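Local structure of Thiol:disulfide interchange protein DsbA (Neisseria meningitidis MC58, 3HZ8) at residues A[25-30]-A[58-63]. The protein probably acts as a periplasmic thiol-disulfide oxidoreductase of the DsbA subfamily, exchanging disulfide bonds through a redox-active cysteine pair. The protein carries 1 engineered substitution. Sequence-based numbering, arbitrary orientation.
Sequences KVEVLE and YLRTEH
The parallel strand pair of the thioredoxin-fold beta-alpha-beta unit pairs E27 with Y58, V28 with L59, L29 with R60 and E30 with T61. Backbone hydrogen bonds alternate across it: Y58 N to V26 O, V28 N to Y58 O, R60 N to V28 O (2.8 Å, nearly straight at 171°), E30 N to R60 O and E62 N to E30 O.

On the face carrying E27, L29, Y58 and R60, the extended E27 side chain forms a salt bridge, R60 NH1 approaching E27 OE2 (2.8 Å) from the syn side but 20° out of the carboxylate plane. The carboxylate stands almost upright to the guanidinium plane. R60 NE turns to E62 OE2 (2.8 Å), in the guanidinium plane and through the anti lone pair. This E27-R60-E62 salt-bridge network and the carbonyl of P19 together hold the buried guanidinium in place. L29 CD2 lies over one guanidinium face, and L29 CD1 touches E62 CG at 3.5 Å.

With CG between backbone N and carbonyl carbon (chi1 65°), the Y58 ring takes E27 CA over one face, toward its rim, as a CH-pi contact. Its hydroxyl, also bonded to Q22 N, makes a weak bond to E27 OE1.

On the other face, V28 CG1 packs on L59 CD1 at 4.1 Å, and L59 and E30 reach L46 of helix 37-50, which links the two parallel strands in the beta-alpha-beta crossover of the thioredoxin fold.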
# COMPACT_ATOMS: atom_id res chain seq x y z
N LYS A 25 5.58 16.80 1.03
CA LYS A 25 5.45 15.96 -0.15
C LYS A 25 3.99 15.58 -0.36
O LYS A 25 3.14 15.88 0.48
CB LYS A 25 6.34 14.73 -0.06
CG LYS A 25 7.82 15.00 -0.37
CD LYS A 25 8.51 13.72 -0.84
CE LYS A 25 10.02 13.81 -0.80
NZ LYS A 25 10.59 12.43 -0.85
N VAL A 26 3.70 14.97 -1.50
CA VAL A 26 2.35 14.49 -1.81
C VAL A 26 2.35 12.97 -1.71
O VAL A 26 2.92 12.26 -2.54
CB VAL A 26 1.90 14.90 -3.23
CG1 VAL A 26 0.50 14.38 -3.51
CG2 VAL A 26 1.94 16.42 -3.40
N GLU A 27 1.71 12.47 -0.66
CA GLU A 27 1.64 11.03 -0.41
C GLU A 27 0.49 10.39 -1.18
O GLU A 27 -0.61 10.93 -1.21
CB GLU A 27 1.43 10.77 1.08
CG GLU A 27 1.42 9.31 1.46
CD GLU A 27 1.34 9.12 2.96
OE1 GLU A 27 2.38 9.27 3.62
OE2 GLU A 27 0.25 8.81 3.46
N VAL A 28 0.76 9.23 -1.79
CA VAL A 28 -0.28 8.36 -2.35
C VAL A 28 -0.23 7.11 -1.48
O VAL A 28 0.78 6.40 -1.48
CB VAL A 28 -0.02 8.01 -3.84
CG1 VAL A 28 -1.12 7.10 -4.37
CG2 VAL A 28 0.07 9.30 -4.67
N LEU A 29 -1.31 6.87 -0.72
CA LEU A 29 -1.34 5.77 0.25
C LEU A 29 -2.30 4.68 -0.23
O LEU A 29 -3.47 4.96 -0.47
CB LEU A 29 -1.76 6.31 1.62
CG LEU A 29 -2.29 5.36 2.69
CD1 LEU A 29 -1.32 4.23 2.98
CD2 LEU A 29 -2.60 6.15 3.96
N GLU A 30 -1.80 3.45 -0.40
CA GLU A 30 -2.66 2.31 -0.72
C GLU A 30 -2.77 1.38 0.49
O GLU A 30 -1.76 0.88 0.96
CB GLU A 30 -2.10 1.51 -1.91
CG GLU A 30 -3.04 0.38 -2.36
CD GLU A 30 -2.34 -0.75 -3.10
OE1 GLU A 30 -1.11 -0.80 -3.10
OE2 GLU A 30 -3.05 -1.62 -3.65
N TYR A 58 5.26 10.25 -3.51
CA TYR A 58 5.73 8.92 -3.18
C TYR A 58 4.55 7.99 -2.90
O TYR A 58 3.47 8.46 -2.50
CB TYR A 58 6.71 8.93 -2.00
CG TYR A 58 6.10 9.39 -0.69
CD1 TYR A 58 5.75 8.46 0.32
CD2 TYR A 58 5.84 10.74 -0.45
CE1 TYR A 58 5.19 8.88 1.50
CE2 TYR A 58 5.27 11.17 0.74
CZ TYR A 58 4.94 10.23 1.72
OH TYR A 58 4.37 10.66 2.90
N LEU A 59 4.77 6.70 -3.13
CA LEU A 59 3.77 5.66 -2.88
C LEU A 59 4.06 4.96 -1.55
O LEU A 59 5.15 4.39 -1.36
CB LEU A 59 3.76 4.65 -4.03
CG LEU A 59 2.79 3.46 -3.88
CD1 LEU A 59 1.32 3.90 -3.84
CD2 LEU A 59 3.02 2.47 -5.02
N ARG A 60 3.10 5.05 -0.64
CA ARG A 60 3.15 4.39 0.66
C ARG A 60 2.13 3.27 0.64
O ARG A 60 1.01 3.48 0.16
CB ARG A 60 2.76 5.40 1.75
CG ARG A 60 2.43 4.83 3.13
CD ARG A 60 1.88 5.95 4.01
NE ARG A 60 1.62 5.56 5.39
CZ ARG A 60 1.09 6.37 6.31
NH1 ARG A 60 0.77 7.62 5.99
NH2 ARG A 60 0.90 5.94 7.56
N THR A 61 2.49 2.11 1.17
CA THR A 61 1.53 1.01 1.25
C THR A 61 1.41 0.48 2.68
O THR A 61 2.39 0.45 3.42
CB THR A 61 1.88 -0.13 0.26
OG1 THR A 61 3.13 -0.71 0.62
CG2 THR A 61 1.98 0.42 -1.15
N GLU A 62 0.19 0.11 3.06
CA GLU A 62 -0.08 -0.42 4.40
C GLU A 62 -1.02 -1.61 4.26
O GLU A 62 -2.04 -1.52 3.55
CB GLU A 62 -0.75 0.65 5.27
CG GLU A 62 0.01 2.00 5.38
CD GLU A 62 1.31 1.92 6.20
OE1 GLU A 62 1.57 0.87 6.84
OE2 GLU A 62 2.08 2.91 6.21
N HIS A 63 -0.68 -2.73 4.90
CA HIS A 63 -1.52 -3.93 4.85
C HIS A 63 -2.57 -3.84 5.93
O HIS A 63 -2.25 -3.54 7.09
CB HIS A 63 -0.65 -5.18 5.07
CG HIS A 63 -1.27 -6.47 4.64
ND1 HIS A 63 -2.34 -7.05 5.28
CD2 HIS A 63 -0.92 -7.32 3.65
CE1 HIS A 63 -2.66 -8.18 4.67
NE2 HIS A 63 -1.80 -8.38 3.69